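Tv2483 (Treponema vincentii, PDB 6DET) binds L-arginine with high selectivity, probably as the substrate-binding lipoprotein of an ABC transporter. Local coordinates at residues 173-176 with 177-181; 180-184 with 185-189; 191-194 with 195-198. All blocks are in the same frame, centred on the assembly; numbering follows the deposited sequence.

Contact 1: residues 173-176 with 177-181; sequences ATID and QLYEA
Thr-174 sits at the N-cap of helix 175-184 and takes the backbone N-H of Gln-177 on its hydroxyl, OG1 to N 3.1 Å. Its first torsion, chi1 73°, sets OG1 between the backbone N and the carbonyl carbon and so directs it at Gln-177 N. The same Gln-177 N also makes a weak, long bond to Thr-174 O. In return the Gln-177 side chain, extended beyond CG, runs back past the threonine at about a right angle to it, CG lying 3.5 Å from Thr-174 OG1. Its amide oxygen OE1 then accepts from Ala-173 N at 2.9 Å, the donor tilted 28° from the carbonyl plane. This is close to a capping box, except that the return bond reaches the residue before the cap.

One turn on, Glu-180 N makes the regular helical bond to Asp-176 O at 3.0 Å, and Glu-180 CG packs 3.3 Å from that oxygen. The carboxylate of Asp-176 in the first turn probably interacts favourably with the helix dipole. On another flank, Ile-175 and Tyr-179 lie side by side and point the same way, CG2 of Ile-175 being 4.1 Å from CE2 of Tyr-179. This helix start borders the arginine pocket, the Ile-175 side chain lying about 4 Å from the ligand at nearest atoms. The ring of Tyr-179 meets that of Tyr-207, planes at about 55°, whereas Leu-178 is buried against Ile-190 and Val-192 of strand 189-193.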
ATOM      1  N   ALA A 173      -7.640  -3.078  12.526  1.00 39.85           N
ATOM      2  CA  ALA A 173      -7.829  -1.793  11.862  1.00 39.45           C
ATOM      3  C   ALA A 173      -6.542  -1.032  11.571  1.00 48.73           C
ATOM      4  O   ALA A 173      -6.560  -0.117  10.732  1.00 48.96           O
ATOM      5  CB  ALA A 173      -8.734  -0.897  12.723  1.00 47.53           C
ATOM      6  N   THR A 174      -5.447  -1.329  12.270  1.00 40.78           N
ATOM      7  CA  THR A 174      -4.168  -0.691  11.988  1.00 44.91           C
ATOM      8  C   THR A 174      -3.036  -1.709  11.968  1.00 46.14           C
ATOM      9  O   THR A 174      -3.151  -2.846  12.453  1.00 41.75           O
ATOM     10  CB  THR A 174      -3.808   0.387  13.016  1.00 44.57           C
ATOM     11  OG1 THR A 174      -3.426  -0.233  14.251  1.00 41.25           O
ATOM     12  CG2 THR A 174      -4.990   1.324  13.286  1.00 42.13           C
ATOM     13  N   ILE A 175      -1.892  -1.238  11.482  1.00 37.83           N
ATOM     14  CA  ILE A 175      -0.705  -2.086  11.467  1.00 43.89           C
ATOM     15  C   ILE A 175      -0.176  -2.266  12.884  1.00 46.87           C
ATOM     16  O   ILE A 175       0.289  -3.353  13.259  1.00 43.29           O
ATOM     17  CB  ILE A 175       0.358  -1.485  10.529  1.00 39.96           C
ATOM     18  CG1 ILE A 175      -0.150  -1.472   9.074  1.00 38.46           C
ATOM     19  CG2 ILE A 175       1.675  -2.253  10.645  1.00 39.32           C
ATOM     20  CD1 ILE A 175       0.688  -0.578   8.155  1.00 38.13           C
ATOM     21  N   ASP A 176      -0.247  -1.211  13.705  1.00 41.54           N
ATOM     22  CA  ASP A 176       0.230  -1.342  15.082  1.00 47.75           C
ATOM     23  C   ASP A 176      -0.546  -2.411  15.839  1.00 44.69           C
ATOM     24  O   ASP A 176       0.024  -3.110  16.686  1.00 50.32           O
ATOM     25  CB  ASP A 176       0.131  -0.001  15.811  1.00 58.12           C
ATOM     26  CG  ASP A 176       1.349   0.890  15.586  1.00 60.30           C
ATOM     27  OD1 ASP A 176       2.372   0.403  15.056  1.00 59.12           O
ATOM     28  OD2 ASP A 176       1.288   2.079  15.967  1.00 64.82           O
ATOM     29  N   GLN A 177      -1.840  -2.568  15.537  1.00 49.27           N
ATOM     30  CA  GLN A 177      -2.643  -3.581  16.221  1.00 51.20           C
ATOM     31  C   GLN A 177      -2.149  -4.988  15.912  1.00 43.88           C
ATOM     32  O   GLN A 177      -2.204  -5.872  16.781  1.00 45.33           O
ATOM     33  CB  GLN A 177      -4.113  -3.430  15.835  1.00 48.12           C
ATOM     34  CG  GLN A 177      -4.796  -2.334  16.657  1.00 56.30           C
ATOM     35  CD  GLN A 177      -6.153  -1.960  16.131  1.00 56.76           C
ATOM     36  OE1 GLN A 177      -6.714  -2.646  15.282  1.00 59.73           O
ATOM     37  NE2 GLN A 177      -6.701  -0.862  16.647  1.00 55.64           N
ATOM     38  N   LEU A 178      -1.693  -5.225  14.678  1.00 41.09           N
ATOM     39  CA  LEU A 178      -1.114  -6.527  14.357  1.00 41.42           C
ATOM     40  C   LEU A 178       0.030  -6.858  15.304  1.00 38.61           C
ATOM     41  O   LEU A 178       0.096  -7.957  15.869  1.00 41.63           O
ATOM     42  CB  LEU A 178      -0.616  -6.552  12.906  1.00 40.55           C
ATOM     43  CG  LEU A 178      -1.594  -6.088  11.825  1.00 36.15           C
ATOM     44  CD1 LEU A 178      -0.885  -6.117  10.488  1.00 33.63           C
ATOM     45  CD2 LEU A 178      -2.850  -6.956  11.791  1.00 41.01           C
ATOM     46  N   TYR A 179       0.975  -5.931  15.467  1.00 38.92           N
ATOM     47  CA  TYR A 179       2.132  -6.237  16.307  1.00 43.30           C
ATOM     48  C   TYR A 179       1.738  -6.357  17.765  1.00 51.19           C
ATOM     49  O   TYR A 179       2.348  -7.140  18.510  1.00 54.02           O
ATOM     50  CB  TYR A 179       3.215  -5.169  16.117  1.00 45.14           C
ATOM     51  CG  TYR A 179       3.959  -5.340  14.816  1.00 42.83           C
ATOM     52  CD1 TYR A 179       5.005  -6.244  14.723  1.00 46.50           C
ATOM     53  CD2 TYR A 179       3.616  -4.597  13.684  1.00 39.93           C
ATOM     54  CE1 TYR A 179       5.682  -6.423  13.560  1.00 42.85           C
ATOM     55  CE2 TYR A 179       4.301  -4.777  12.478  1.00 41.84           C
ATOM     56  CZ  TYR A 179       5.337  -5.700  12.438  1.00 48.05           C
ATOM     57  OH  TYR A 179       6.048  -5.927  11.287  1.00 43.10           O
ATOM     58  N   GLU A 180       0.717  -5.611  18.185  1.00 45.41           N
ATOM     59  CA  GLU A 180       0.233  -5.728  19.560  1.00 53.99           C
ATOM     60  C   GLU A 180      -0.347  -7.110  19.815  1.00 49.52           C
ATOM     61  O   GLU A 180      -0.127  -7.695  20.884  1.00 50.84           O
ATOM     62  CB  GLU A 180      -0.826  -4.669  19.846  1.00 77.60           C
ATOM     63  CG  GLU A 180      -0.295  -3.259  19.932  1.00101.94           C
ATOM     64  CD  GLU A 180      -1.401  -2.223  19.871  1.00 93.40           C
ATOM     65  OE1 GLU A 180      -2.588  -2.598  20.007  1.00 86.19           O
ATOM     66  OE2 GLU A 180      -1.080  -1.032  19.682  1.00 83.28           O
ATOM     67  N   ALA A 181      -1.117  -7.638  18.863  1.00 51.71           N
ATOM     68  CA  ALA A 181      -1.660  -8.981  19.021  1.00 53.88           C
ATOM     69  C   ALA A 181      -0.542 -10.014  18.995  1.00 54.80           C
ATOM     70  O   ALA A 181      -0.589 -11.010  19.726  1.00 50.15           O
ATOM     71  CB  ALA A 181      -2.688  -9.262  17.926  1.00 46.70           C
TER

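Contact 2: residues 180-184 with 185-189; sequences EALDS and GTCDA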
ATOM      1  N   GLU A 180       0.717  -5.611  18.185  1.00 45.41           N
ATOM      2  CA  GLU A 180       0.233  -5.728  19.560  1.00 53.99           C
ATOM      3  C   GLU A 180      -0.347  -7.110  19.815  1.00 49.52           C
ATOM      4  O   GLU A 180      -0.127  -7.695  20.884  1.00 50.84           O
ATOM      5  CB  GLU A 180      -0.826  -4.669  19.846  1.00 77.60           C
ATOM      6  CG  GLU A 180      -0.295  -3.259  19.932  1.00101.94           C
ATOM      7  CD  GLU A 180      -1.401  -2.223  19.871  1.00 93.40           C
ATOM      8  OE1 GLU A 180      -2.588  -2.598  20.007  1.00 86.19           O
ATOM      9  OE2 GLU A 180      -1.080  -1.032  19.682  1.00 83.28           O
ATOM     10  N   ALA A 181      -1.117  -7.638  18.863  1.00 51.71           N
ATOM     11  CA  ALA A 181      -1.660  -8.981  19.021  1.00 53.88           C
ATOM     12  C   ALA A 181      -0.542 -10.014  18.995  1.00 54.80           C
ATOM     13  O   ALA A 181      -0.589 -11.010  19.726  1.00 50.15           O
ATOM     14  CB  ALA A 181      -2.688  -9.262  17.926  1.00 46.70           C
ATOM     15  N   LEU A 182       0.487  -9.772  18.176  1.00 55.37           N
ATOM     16  CA  LEU A 182       1.628 -10.678  18.124  1.00 49.21           C
ATOM     17  C   LEU A 182       2.392 -10.663  19.441  1.00 57.49           C
ATOM     18  O   LEU A 182       2.800 -11.720  19.942  1.00 55.74           O
ATOM     19  CB  LEU A 182       2.550 -10.308  16.954  1.00 44.50           C
ATOM     20  CG  LEU A 182       3.613 -11.345  16.590  1.00 52.75           C
ATOM     21  CD1 LEU A 182       2.970 -12.666  16.199  1.00 51.95           C
ATOM     22  CD2 LEU A 182       4.520 -10.850  15.484  1.00 55.80           C
ATOM     23  N   ASP A 183       2.597  -9.476  20.016  1.00 55.27           N
ATOM     24  CA  ASP A 183       3.174  -9.395  21.356  1.00 59.30           C
ATOM     25  C   ASP A 183       2.231  -9.986  22.397  1.00 60.05           C
ATOM     26  O   ASP A 183       2.683 -10.578  23.386  1.00 63.63           O
ATOM     27  CB  ASP A 183       3.498  -7.933  21.697  1.00 55.40           C
ATOM     28  CG  ASP A 183       4.442  -7.278  20.688  1.00 60.11           C
ATOM     29  OD1 ASP A 183       5.125  -7.995  19.923  1.00 58.44           O
ATOM     30  OD2 ASP A 183       4.500  -6.030  20.659  1.00 61.25           O
ATOM     31  N   SER A 184       0.919  -9.853  22.181  1.00 73.01           N
ATOM     32  CA  SER A 184      -0.063 -10.278  23.175  1.00 71.34           C
ATOM     33  C   SER A 184      -0.203 -11.790  23.242  1.00 70.39           C
ATOM     34  O   SER A 184      -0.512 -12.327  24.301  1.00 69.42           O
ATOM     35  CB  SER A 184      -1.439  -9.684  22.858  1.00 72.26           C
ATOM     36  OG  SER A 184      -1.476  -8.279  23.029  1.00 74.53           O
ATOM     37  N   GLY A 185      -0.028 -12.494  22.125  1.00 59.67           N
ATOM     38  CA  GLY A 185      -0.492 -13.863  22.040  1.00 56.89           C
ATOM     39  C   GLY A 185      -1.927 -13.993  21.575  1.00 62.19           C
ATOM     40  O   GLY A 185      -2.464 -15.110  21.563  1.00 59.66           O
ATOM     41  N   THR A 186      -2.568 -12.875  21.224  1.00 60.83           N
ATOM     42  CA  THR A 186      -3.885 -12.891  20.597  1.00 71.64           C
ATOM     43  C   THR A 186      -3.837 -13.584  19.244  1.00 63.14           C
ATOM     44  O   THR A 186      -4.850 -14.112  18.767  1.00 58.76           O
ATOM     45  CB  THR A 186      -4.370 -11.444  20.458  1.00 82.85           C
ATOM     46  OG1 THR A 186      -4.558 -10.898  21.772  1.00 89.17           O
ATOM     47  CG2 THR A 186      -5.664 -11.344  19.660  1.00 89.96           C
ATOM     48  N   CYS A 187      -2.675 -13.572  18.609  1.00 56.41           N
ATOM     49  CA  CYS A 187      -2.448 -14.330  17.389  1.00 49.87           C
ATOM     50  C   CYS A 187      -1.044 -14.907  17.459  1.00 48.63           C
ATOM     51  O   CYS A 187      -0.220 -14.480  18.266  1.00 53.01           O
ATOM     52  CB  CYS A 187      -2.607 -13.463  16.149  1.00 47.88           C
ATOM     53  SG  CYS A 187      -1.353 -12.186  16.041  1.00 48.20           S
ATOM     54  N   ASP A 188      -0.780 -15.881  16.588  1.00 47.22           N
ATOM     55  CA  ASP A 188       0.520 -16.534  16.489  1.00 43.91           C
ATOM     56  C   ASP A 188       1.390 -15.964  15.383  1.00 45.41           C
ATOM     57  O   ASP A 188       2.608 -16.177  15.390  1.00 42.14           O
ATOM     58  CB  ASP A 188       0.334 -18.026  16.224  1.00 43.23           C
ATOM     59  CG  ASP A 188      -0.556 -18.687  17.245  1.00 49.14           C
ATOM     60  OD1 ASP A 188      -0.052 -18.918  18.352  1.00 50.77           O
ATOM     61  OD2 ASP A 188      -1.730 -18.984  16.924  1.00 52.95           O
ATOM     62  N   ALA A 189       0.785 -15.275  14.427  1.00 38.27           N
ATOM     63  CA  ALA A 189       1.508 -14.676  13.322  1.00 36.25           C
ATOM     64  C   ALA A 189       0.663 -13.544  12.765  1.00 36.59           C
ATOM     65  O   ALA A 189      -0.538 -13.464  13.039  1.00 39.22           O
ATOM     66  CB  ALA A 189       1.797 -15.688  12.230  1.00 39.97           C
TER
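The C-terminal cap of helix 175-184 gathers three backbone N-H groups on one carbonyl, that of Ala-181. Gly-185 N lies 2.9 Å from Ala-181 O, Thr-186 N 3.1 Å and Cys-187 N 3.5 Å; all three bonds are weak, the first two because they are strongly bent and the last because it is long. Gly-185 ends the helix with a positive phi of 88°, at which a CB would be jammed against the carbonyl oxygen of Ser-184. The bond from Thr-186 corresponds to the 6→1 bond of a Schellman motif, but its companion 5→2 bond is not formed here. The reversal starts the return limb of a beta-alpha-beta crossover, feeding the chain into strand 189-193.

Beneath the turn, Thr-186 lays its CB against the methyl of Ala-181. Cys-187 holds SG between its backbone N and carbonyl carbon (chi1 66°), which puts the sulfur 3.7 Å from that same methyl CB of Ala-181, in a buried position that Thr-144 and Ala-146 also line. Leu-182 swings CG anti to its own N, chi1 -167°, and so brings CD1 back to 3.6 Å from Asp-188 O. At the solvent-facing end, Ser-184 N and OG reach Glu-180 O from opposite faces of the carbonyl plane, the hydroxyl OG of Ser-184 at 2.6 Å from Glu-180 O, while Ser-184 CB touches Thr-186 OG1.

Contact 3: residues 191-194 with 195-198; sequences VVDL and IYSL. With ARG (arginine), chain B.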
ATOM      1  N   VAL A 191       0.304 -10.996   8.938  1.00 30.72           N
ATOM      2  CA  VAL A 191       0.659 -10.677   7.550  1.00 32.57           C
ATOM      3  C   VAL A 191       0.951  -9.187   7.464  1.00 31.30           C
ATOM      4  O   VAL A 191       0.162  -8.357   7.946  1.00 32.47           O
ATOM      5  CB  VAL A 191      -0.465 -11.051   6.571  1.00 28.24           C
ATOM      6  CG1 VAL A 191      -0.077 -10.638   5.134  1.00 28.77           C
ATOM      7  CG2 VAL A 191      -0.746 -12.498   6.620  1.00 29.01           C
ATOM      8  N   VAL A 192       2.079  -8.835   6.847  1.00 29.39           N
ATOM      9  CA  VAL A 192       2.418  -7.443   6.586  1.00 30.03           C
ATOM     10  C   VAL A 192       2.964  -7.369   5.168  1.00 34.23           C
ATOM     11  O   VAL A 192       3.302  -8.389   4.556  1.00 31.43           O
ATOM     12  CB  VAL A 192       3.438  -6.882   7.599  1.00 35.21           C
ATOM     13  CG1 VAL A 192       2.848  -6.882   9.011  1.00 32.44           C
ATOM     14  CG2 VAL A 192       4.727  -7.708   7.608  1.00 33.56           C
ATOM     15  N   ASP A 193       3.014  -6.147   4.627  1.00 31.65           N
ATOM     16  CA  ASP A 193       3.645  -5.925   3.330  1.00 24.89           C
ATOM     17  C   ASP A 193       5.128  -5.682   3.552  1.00 32.79           C
ATOM     18  O   ASP A 193       5.523  -4.906   4.435  1.00 31.32           O
ATOM     19  CB  ASP A 193       3.059  -4.733   2.557  1.00 27.11           C
ATOM     20  CG  ASP A 193       1.638  -4.955   2.058  1.00 28.36           C
ATOM     21  OD1 ASP A 193       1.101  -6.077   2.130  1.00 29.92           O
ATOM     22  OD2 ASP A 193       1.051  -3.962   1.540  1.00 28.56           O
ATOM     23  N   LEU A 194       5.948  -6.354   2.744  1.00 29.95           N
ATOM     24  CA  LEU A 194       7.385  -6.133   2.797  1.00 34.45           C
ATOM     25  C   LEU A 194       7.742  -4.653   2.728  1.00 30.22           C
ATOM     26  O   LEU A 194       8.564  -4.172   3.517  1.00 32.49           O
ATOM     27  CB  LEU A 194       8.059  -6.897   1.649  1.00 36.59           C
ATOM     28  CG  LEU A 194       9.576  -6.768   1.572  1.00 38.31           C
ATOM     29  CD1 LEU A 194      10.217  -7.376   2.802  1.00 40.11           C
ATOM     30  CD2 LEU A 194      10.069  -7.470   0.309  1.00 40.91           C
ATOM     31  N   ILE A 195       7.131  -3.904   1.793  1.00 30.80           N
ATOM     32  CA  ILE A 195       7.597  -2.548   1.486  1.00 28.47           C
ATOM     33  C   ILE A 195       7.550  -1.650   2.725  1.00 31.78           C
ATOM     34  O   ILE A 195       8.499  -0.904   3.005  1.00 31.85           O
ATOM     35  CB  ILE A 195       6.776  -1.941   0.326  1.00 26.03           C
ATOM     36  CG1 ILE A 195       7.265  -2.528  -1.012  1.00 32.74           C
ATOM     37  CG2 ILE A 195       6.860  -0.427   0.319  1.00 26.22           C
ATOM     38  CD1 ILE A 195       8.634  -1.971  -1.495  1.00 35.09           C
ATOM     39  N   TYR A 196       6.444  -1.674   3.465  1.00 31.94           N
ATOM     40  CA  TYR A 196       6.366  -0.771   4.613  1.00 33.80           C
ATOM     41  C   TYR A 196       7.055  -1.343   5.833  1.00 32.22           C
ATOM     42  O   TYR A 196       7.172  -0.631   6.838  1.00 35.47           O
ATOM     43  CB  TYR A 196       4.897  -0.360   4.934  1.00 30.90           C
ATOM     44  CG  TYR A 196       3.936  -1.434   5.434  1.00 28.44           C
ATOM     45  CD1 TYR A 196       2.796  -1.780   4.698  1.00 27.22           C
ATOM     46  CD2 TYR A 196       4.120  -2.032   6.682  1.00 31.14           C
ATOM     47  CE1 TYR A 196       1.910  -2.725   5.165  1.00 31.75           C
ATOM     48  CE2 TYR A 196       3.251  -2.986   7.156  1.00 34.51           C
ATOM     49  CZ  TYR A 196       2.146  -3.330   6.421  1.00 30.43           C
ATOM     50  OH  TYR A 196       1.270  -4.270   6.915  1.00 32.07           O
ATOM     51  N   SER A 197       7.577  -2.570   5.729  1.00 30.03           N
ATOM     52  CA  SER A 197       8.273  -3.277   6.810  1.00 32.72           C
ATOM     53  C   SER A 197       9.797  -3.200   6.712  1.00 41.90           C
ATOM     54  O   SER A 197      10.493  -3.691   7.613  1.00 42.59           O
ATOM     55  CB  SER A 197       7.852  -4.739   6.790  1.00 33.20           C
ATOM     56  OG  SER A 197       6.477  -4.837   7.024  1.00 33.56           O
ATOM     57  N   LEU A 198      10.343  -2.570   5.667  1.00 42.75           N
ATOM     58  CA  LEU A 198      11.787  -2.653   5.447  1.00 46.56           C
ATOM     59  C   LEU A 198      12.582  -2.089   6.623  1.00 53.23           C
ATOM     60  O   LEU A 198      13.604  -2.665   7.014  1.00 62.04           O
ATOM     61  CB  LEU A 198      12.158  -1.947   4.148  1.00 53.46           C
ATOM     62  CG  LEU A 198      11.648  -2.711   2.928  1.00 46.20           C
ATOM     63  CD1 LEU A 198      11.807  -1.873   1.683  1.00 46.22           C
ATOM     64  CD2 LEU A 198      12.355  -4.055   2.778  1.00 46.36           C
TER
HETATM   65  N   ARG B 500      -1.376  -3.285   0.273  1.00 27.15           N
HETATM   66  CA  ARG B 500      -2.532  -3.085   1.185  1.00 34.97           C
HETATM   67  C   ARG B 500      -3.809  -2.958   0.362  1.00 36.76           C
HETATM   68  O   ARG B 500      -3.711  -2.645  -0.840  1.00 30.75           O
HETATM   69  CB  ARG B 500      -2.347  -1.833   2.043  1.00 31.47           C
HETATM   70  CG  ARG B 500      -1.201  -1.919   3.045  1.00 33.97           C
HETATM   71  CD  ARG B 500      -0.975  -0.633   3.835  1.00 34.94           C
HETATM   72  NE  ARG B 500      -2.120  -0.345   4.676  1.00 33.12           N
HETATM   73  CZ  ARG B 500      -2.999   0.627   4.460  1.00 33.39           C
HETATM   74  NH1 ARG B 500      -4.031   0.740   5.300  1.00 33.84           N
HETATM   75  NH2 ARG B 500      -2.873   1.457   3.423  1.00 32.76           N
HETATM   76  OXT ARG B 500      -4.910  -3.145   0.897  1.00 29.36           O
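Ile-195 follows Leu-194 where strand 189-193 gives way to the short, weakly bonded helix 194-197. Its N-H goes to Asn-122, and its side chain packs on Phe-255 and Leu-259.

With chi1 67°, Tyr-196 has its CG between the backbone N and the carbonyl carbon, in the crowded position, and the ring lies back against Asp-193. Asp-193 O rests 3.8 Å above the ring plane, over the centre of one face, and Asp-193 CB approaches CE1 of Tyr-196 at 3.5 Å. The carboxylate of Asp-193 and the ring are turned 40° against each other. Farther out, the hydroxyl of Tyr-196 meets Val-192, OH to CA 3.4 Å, while CE1 of the tyrosine lies 3.8 Å from CD of the bound arginine.

Ser-197 OG donates to Asp-193 O at 2.8 Å from above the carbonyl plane, and its N adds a weak bond to the same oxygen; the stronger bond of Ser-197 N is to Leu-194 O, 2.9 Å. Leu-198 lays CD2 3.9 Å from CD1 of Leu-194.

With its carbonyl held by Ser-197, Asp-193 offers its carboxylate to the ligand: OD2 accepts the arginine alpha-amino N at 2.8 Å and a bond from Tyr-219, and OD1 pairs with Lys-124. An aspartate binding the alpha-amino group is a recurrent feature of the amino-acid pockets of family 3 solute-binding proteins.

Overall arrangement
The three contacts follow one another along one piece of chain, the first two overlapping at Glu-180 and Ala-181: from the start of helix 175-184 (contact 1), through its end (contact 2), to strand 189-193 and the turn beyond it (contact 3). Centre to centre, contacts 1 and 2 are about 9 Å apart; contact 3 lies about 13 Å from contact 1 and 17 Å from contact 2. The helix packs back on the strand: Leu-178 CD1 is 3.5 Å from Val-191 O, and Ile-175 CD1 3.6 Å from Tyr-196 CZ. All belong to one lobe of a two-lobed binding protein; Ile-175, Asp-193 and Tyr-196 border the arginine in the cleft, while contact 2 lies farther out.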